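Local coordinates for conjugal transfer protein TRWB (Escherichia coli, PDB 1E9R) that acts as the coupling protein of bacterial conjugation, probably as a hexameric, nucleotide-driven ring motor that moves DNA into the recipient cell, at residues W127-L132 and S230-L235; L271-P274 and K278-L281. All coordinates share one frame; numbering follows the deposited sequence.

Interaction 1. Residues W127-L132 and S230-L235; sequences WQRYAL and SIRSWL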
loop_
_atom_site.group_PDB
_atom_site.type_symbol
_atom_site.label_atom_id
_atom_site.label_comp_id
_atom_site.label_asym_id
_atom_site.label_seq_id
_atom_site.Cartn_x
_atom_site.Cartn_y
_atom_site.Cartn_z
ATOM N N TRP B 127 -33.954 -16.492 -4.364
ATOM C CA TRP B 127 -34.067 -15.104 -3.946
ATOM C C TRP B 127 -32.694 -14.476 -3.746
ATOM O O TRP B 127 -32.431 -13.382 -4.255
ATOM C CB TRP B 127 -34.894 -14.979 -2.668
ATOM C CG TRP B 127 -36.356 -15.278 -2.872
ATOM C CD1 TRP B 127 -37.035 -16.375 -2.434
ATOM C CD2 TRP B 127 -37.311 -14.479 -3.586
ATOM N NE1 TRP B 127 -38.350 -16.312 -2.827
ATOM C CE2 TRP B 127 -38.544 -15.157 -3.537
ATOM C CE3 TRP B 127 -37.239 -13.255 -4.263
ATOM C CZ2 TRP B 127 -39.700 -14.654 -4.140
ATOM C CZ3 TRP B 127 -38.391 -12.754 -4.862
ATOM C CH2 TRP B 127 -39.603 -13.455 -4.795
ATOM N N GLN B 128 -31.813 -15.156 -3.016
ATOM C CA GLN B 128 -30.469 -14.624 -2.799
ATOM C C GLN B 128 -29.673 -14.699 -4.103
ATOM O O GLN B 128 -28.899 -13.805 -4.458
ATOM C CB GLN B 128 -29.740 -15.403 -1.697
ATOM C CG GLN B 128 -28.242 -15.054 -1.585
ATOM C CD GLN B 128 -27.921 -13.531 -1.436
ATOM O OE1 GLN B 128 -28.813 -12.662 -1.483
ATOM N NE2 GLN B 128 -26.628 -13.220 -1.258
ATOM N N ARG B 129 -29.892 -15.787 -4.814
ATOM C CA ARG B 129 -29.243 -16.041 -6.076
ATOM C C ARG B 129 -29.402 -14.869 -7.052
ATOM O O ARG B 129 -28.435 -14.415 -7.658
ATOM C CB ARG B 129 -29.850 -17.312 -6.654
ATOM C CG ARG B 129 -29.097 -17.927 -7.774
ATOM C CD ARG B 129 -29.740 -19.238 -8.148
ATOM N NE ARG B 129 -29.161 -19.751 -9.381
ATOM C CZ ARG B 129 -29.729 -20.665 -10.155
ATOM N NH1 ARG B 129 -30.907 -21.179 -9.824
ATOM N NH2 ARG B 129 -29.121 -21.050 -11.270
ATOM N N TYR B 130 -30.622 -14.366 -7.198
ATOM C CA TYR B 130 -30.854 -13.267 -8.129
ATOM C C TYR B 130 -30.761 -11.891 -7.489
ATOM O O TYR B 130 -30.746 -10.878 -8.185
ATOM C CB TYR B 130 -32.188 -13.462 -8.876
ATOM C CG TYR B 130 -32.158 -14.698 -9.751
ATOM C CD1 TYR B 130 -31.391 -14.724 -10.914
ATOM C CD2 TYR B 130 -32.783 -15.883 -9.356
ATOM C CE1 TYR B 130 -31.232 -15.902 -11.655
ATOM C CE2 TYR B 130 -32.628 -17.068 -10.094
ATOM C CZ TYR B 130 -31.849 -17.067 -11.238
ATOM O OH TYR B 130 -31.662 -18.227 -11.952
ATOM N N ALA B 131 -30.687 -11.854 -6.164
ATOM C CA ALA B 131 -30.511 -10.585 -5.464
ATOM C C ALA B 131 -29.061 -10.177 -5.792
ATOM O O ALA B 131 -28.739 -8.998 -5.960
ATOM C CB ALA B 131 -30.687 -10.790 -3.967
ATOM N N LEU B 132 -28.204 -11.192 -5.895
ATOM C CA LEU B 132 -26.792 -11.035 -6.223
ATOM C C LEU B 132 -26.640 -10.485 -7.642
ATOM O O LEU B 132 -25.610 -9.913 -7.974
ATOM C CB LEU B 132 -26.102 -12.397 -6.129
ATOM C CG LEU B 132 -24.966 -12.706 -5.159
ATOM C CD1 LEU B 132 -24.883 -11.686 -4.069
ATOM C CD2 LEU B 132 -25.192 -14.086 -4.588
ATOM N N SER B 230 -38.992 -14.976 -19.012
ATOM C CA SER B 230 -38.022 -15.535 -18.069
ATOM C C SER B 230 -36.768 -15.972 -18.805
ATOM O O SER B 230 -36.831 -16.820 -19.694
ATOM C CB SER B 230 -38.605 -16.741 -17.333
ATOM O OG SER B 230 -37.600 -17.412 -16.591
ATOM N N ILE B 231 -35.629 -15.389 -18.438
ATOM C CA ILE B 231 -34.369 -15.742 -19.070
ATOM C C ILE B 231 -34.074 -17.226 -18.834
ATOM O O ILE B 231 -33.536 -17.896 -19.710
ATOM C CB ILE B 231 -33.214 -14.884 -18.517
ATOM C CG1 ILE B 231 -33.422 -13.419 -18.913
ATOM C CG2 ILE B 231 -31.882 -15.393 -19.049
ATOM C CD1 ILE B 231 -32.438 -12.464 -18.278
ATOM N N ARG B 232 -34.446 -17.736 -17.659
ATOM C CA ARG B 232 -34.224 -19.143 -17.327
ATOM C C ARG B 232 -35.000 -20.044 -18.274
ATOM O O ARG B 232 -34.462 -21.011 -18.821
ATOM C CB ARG B 232 -34.671 -19.438 -15.896
ATOM C CG ARG B 232 -33.883 -18.707 -14.855
ATOM C CD ARG B 232 -34.275 -19.142 -13.463
ATOM N NE ARG B 232 -33.835 -20.493 -13.152
ATOM C CZ ARG B 232 -33.948 -21.038 -11.948
ATOM N NH1 ARG B 232 -34.486 -20.343 -10.956
ATOM N NH2 ARG B 232 -33.514 -22.272 -11.728
ATOM N N SER B 233 -36.280 -19.726 -18.447
ATOM C CA SER B 233 -37.152 -20.493 -19.328
ATOM C C SER B 233 -36.661 -20.372 -20.767
ATOM O O SER B 233 -36.689 -21.341 -21.521
ATOM C CB SER B 233 -38.588 -19.980 -19.220
ATOM O OG SER B 233 -39.085 -20.144 -17.903
ATOM N N TRP B 234 -36.212 -19.181 -21.144
ATOM C CA TRP B 234 -35.701 -18.957 -22.482
ATOM C C TRP B 234 -34.490 -19.865 -22.751
ATOM O O TRP B 234 -34.372 -20.472 -23.817
ATOM C CB TRP B 234 -35.289 -17.498 -22.641
ATOM C CG TRP B 234 -34.650 -17.205 -23.956
ATOM C CD1 TRP B 234 -35.278 -17.070 -25.160
ATOM C CD2 TRP B 234 -33.247 -17.050 -24.215
ATOM N NE1 TRP B 234 -34.357 -16.841 -26.154
ATOM C CE2 TRP B 234 -33.103 -16.822 -25.604
ATOM C CE3 TRP B 234 -32.098 -17.081 -23.412
ATOM C CZ2 TRP B 234 -31.850 -16.625 -26.208
ATOM C CZ3 TRP B 234 -30.850 -16.887 -24.013
ATOM C CH2 TRP B 234 -30.740 -16.662 -25.398
ATOM N N LEU B 235 -33.583 -19.953 -21.786
ATOM C CA LEU B 235 -32.397 -20.782 -21.956
ATOM C C LEU B 235 -32.769 -22.231 -22.187
ATOM O O LEU B 235 -32.148 -22.926 -22.988
ATOM C CB LEU B 235 -31.489 -20.679 -20.730
ATOM C CG LEU B 235 -30.719 -19.365 -20.582
ATOM C CD1 LEU B 235 -29.993 -19.336 -19.249
ATOM C CD2 LEU B 235 -29.742 -19.222 -21.727
#
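Arg129 and Tyr130 of helix 126-134 reach across to Arg232 in the first turn of helix 231-236, joining two short helices by long polar side chains. The backbones stay well apart: the nearest CA atoms, those of Tyr130 and Arg232, are 11.4 Å from each other. About 126 Å² is buried between the segments. Tyr130 OH lies 3.2 Å from Arg232 CD and over one face of the Arg232 guanidinium. The phenol ring and the Arg232 guanidinium are tilted 39° apart, not stacked. The Arg129 chain is extended from CG to NE, with CG anti to the backbone N (chi1 -166°). It therefore runs out past Tyr130, whose OH sits 3.6 Å above the centre of the Arg129 guanidinium plane. Arg129 NH1 comes within 3.4 Å of Arg232 NH2. It approaches the same face of the Arg232 guanidinium as the tyrosine oxygen, and the two guanidinium planes are 74° apart. Asp126 probably offsets the two like charges: its carboxylate makes a salt bridge to each, through OD1 to Arg129 NH1 and OD2 to Arg232 NH1. A bend at chi3 turns the Arg232 guanidinium away from the line of its own chain. Its NH1 also donates to Glu120 O. At the start of helix 231-236, Ser230 is the N-cap, and its OG accepts from Ser233 N at 3.2 Å. The Glu120 carboxylate bonds to Ser230 OG and Ile231 N, and its charge would suit this helix end. Helix 252-269 completes the setting: its last residues bind Arg129 NH2 through Thr268 O and Tyr130 OH through Ser269 OG, while Ile231 packs on Trp262 and Val265 of the same helix.

Interaction 2. Residues L271-P274 and K278-L281; sequences LSLP and KRRL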
loop_
_atom_site.group_PDB
_atom_site.type_symbol
_atom_site.label_atom_id
_atom_site.label_comp_id
_atom_site.label_asym_id
_atom_site.label_seq_id
_atom_site.Cartn_x
_atom_site.Cartn_y
_atom_site.Cartn_z
ATOM N N LEU B 271 -26.073 -22.701 -14.912
ATOM C CA LEU B 271 -25.605 -23.685 -13.945
ATOM C C LEU B 271 -26.751 -24.543 -13.453
ATOM O O LEU B 271 -26.540 -25.558 -12.782
ATOM C CB LEU B 271 -24.960 -22.978 -12.757
ATOM C CG LEU B 271 -23.450 -22.772 -12.742
ATOM C CD1 LEU B 271 -22.952 -22.351 -14.095
ATOM C CD2 LEU B 271 -23.119 -21.740 -11.681
ATOM N N SER B 272 -27.967 -24.123 -13.780
ATOM C CA SER B 272 -29.164 -24.843 -13.365
ATOM C C SER B 272 -29.791 -25.611 -14.519
ATOM O O SER B 272 -30.729 -26.379 -14.315
ATOM C CB SER B 272 -30.200 -23.872 -12.781
ATOM O OG SER B 272 -29.871 -23.483 -11.463
ATOM N N LEU B 273 -29.279 -25.397 -15.728
ATOM C CA LEU B 273 -29.808 -26.076 -16.908
ATOM C C LEU B 273 -29.601 -27.578 -16.845
ATOM O O LEU B 273 -28.557 -28.051 -16.391
ATOM C CB LEU B 273 -29.147 -25.551 -18.182
ATOM C CG LEU B 273 -29.514 -24.133 -18.598
ATOM C CD1 LEU B 273 -28.760 -23.768 -19.847
ATOM C CD2 LEU B 273 -31.001 -24.038 -18.834
ATOM N N PRO B 274 -30.598 -28.350 -17.303
ATOM C CA PRO B 274 -30.480 -29.809 -17.287
ATOM C C PRO B 274 -29.353 -30.249 -18.221
ATOM O O PRO B 274 -29.066 -29.590 -19.229
ATOM C CB PRO B 274 -31.857 -30.272 -17.758
ATOM C CG PRO B 274 -32.280 -29.168 -18.679
ATOM C CD PRO B 274 -31.880 -27.934 -17.899
ATOM N N LYS B 278 -25.245 -31.827 -26.085
ATOM C CA LYS B 278 -25.170 -31.155 -27.384
ATOM C C LYS B 278 -25.423 -29.646 -27.362
ATOM O O LYS B 278 -25.292 -28.977 -28.391
ATOM C CB LYS B 278 -26.150 -31.803 -28.371
ATOM C CG LYS B 278 -26.109 -33.332 -28.435
ATOM C CD LYS B 278 -26.488 -33.841 -29.827
ATOM C CE LYS B 278 -27.680 -33.092 -30.418
ATOM N NZ LYS B 278 -27.931 -33.461 -31.842
ATOM N N ARG B 279 -25.780 -29.110 -26.197
ATOM C CA ARG B 279 -26.064 -27.682 -26.070
ATOM C C ARG B 279 -24.838 -26.783 -26.239
ATOM O O ARG B 279 -23.789 -27.022 -25.640
ATOM C CB ARG B 279 -26.702 -27.400 -24.713
ATOM C CG ARG B 279 -27.186 -25.976 -24.555
ATOM C CD ARG B 279 -27.483 -25.623 -23.097
ATOM N NE ARG B 279 -28.635 -26.322 -22.531
ATOM C CZ ARG B 279 -28.560 -27.270 -21.598
ATOM N NH1 ARG B 279 -27.384 -27.651 -21.113
ATOM N NH2 ARG B 279 -29.667 -27.836 -21.139
ATOM N N ARG B 280 -24.982 -25.753 -27.069
ATOM C CA ARG B 280 -23.915 -24.778 -27.308
ATOM C C ARG B 280 -24.513 -23.378 -27.174
ATOM O O ARG B 280 -25.348 -22.973 -27.995
ATOM C CB ARG B 280 -23.322 -24.920 -28.713
ATOM C CG ARG B 280 -22.488 -26.157 -28.965
ATOM C CD ARG B 280 -21.477 -25.845 -30.059
ATOM N NE ARG B 280 -21.734 -26.456 -31.366
ATOM C CZ ARG B 280 -22.903 -26.472 -32.008
ATOM N NH1 ARG B 280 -23.989 -25.943 -31.468
ATOM N NH2 ARG B 280 -22.992 -27.051 -33.196
ATOM N N LEU B 281 -24.089 -22.644 -26.145
ATOM C CA LEU B 281 -24.595 -21.297 -25.908
ATOM C C LEU B 281 -23.470 -20.271 -25.765
ATOM O O LEU B 281 -22.604 -20.398 -24.899
ATOM C CB LEU B 281 -25.455 -21.280 -24.642
ATOM C CG LEU B 281 -26.527 -20.190 -24.433
ATOM C CD1 LEU B 281 -26.399 -19.640 -23.021
ATOM C CD2 LEU B 281 -26.386 -19.061 -25.435
#
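Pro274 O is gripped by both terminal nitrogens of Arg279. The stronger bond comes from NH2, at 2.7 Å and nearly straight, with an N-H...O angle of 163°. The second, from NH1 at 3.2 Å, is weak and more bent. The carbonyl oxygen lies only 2° out of the guanidinium plane, and NH2 in turn lies in the carbonyl plane. The oxygen thus faces the outer end of the guanidinium, and two N-H groups share it. This should restrict rotation of the flat group. Leu273 then covers one face of it. Its CB is 3.7 Å above the guanidinium plane, displaced toward the rim, while its CD1 lies 3.7 Å from Arg279 NE. The pyrrolidine ring of Pro274 meets the same end of the arginine, with CG 3.8 Å from Arg279 NH2. The two side chains cross at about a right angle. The contact belongs to the connection between helix 252-269 and strand 281-285, an alpha-to-beta link of the nucleotide-binding core. Three residues separate the two segments, so Arg279 bridges the mouth of a surface loop. The loop is wide here: the CA atoms of Leu273 and Arg279 are 10.0 Å apart, and the long arginine spans the gap. Its CG is anti to the backbone N (chi1 -173°), and a bend at chi3 then presents the guanidinium end to the carbonyl. About 150 Å² is buried between the segments. Leu273 also packs on Leu235 and Glu236 of helix 231-236. Beyond the arginine, Leu281 starts its strand, with backbone hydrogen bonds to Gly308 and Arg310, at the start of the parallel strand 309-315.

How the interactions relate
Interactions 1 and 2 lie about 15 Å apart between centres, follow one another along the chain, and touch directly. Ser272 is one joint: its OG is 2.6 Å from Arg129 NH2, a weak hydrogen bond, and its CB is 3.8 Å from Arg232 NH2. Leu235 is the other, with its CD2 3.6 Å from Leu281 CD1 and its CB 3.9 Å from Leu273 CD2. The junction also meets a neighbouring subunit, whose Asp250 accepts a hydrogen bond from Ser272 OG and packs on Arg129. Neither contact includes the probable P-loop between strand 56-59 and helix 66-79; both are structural packing within the same family domain.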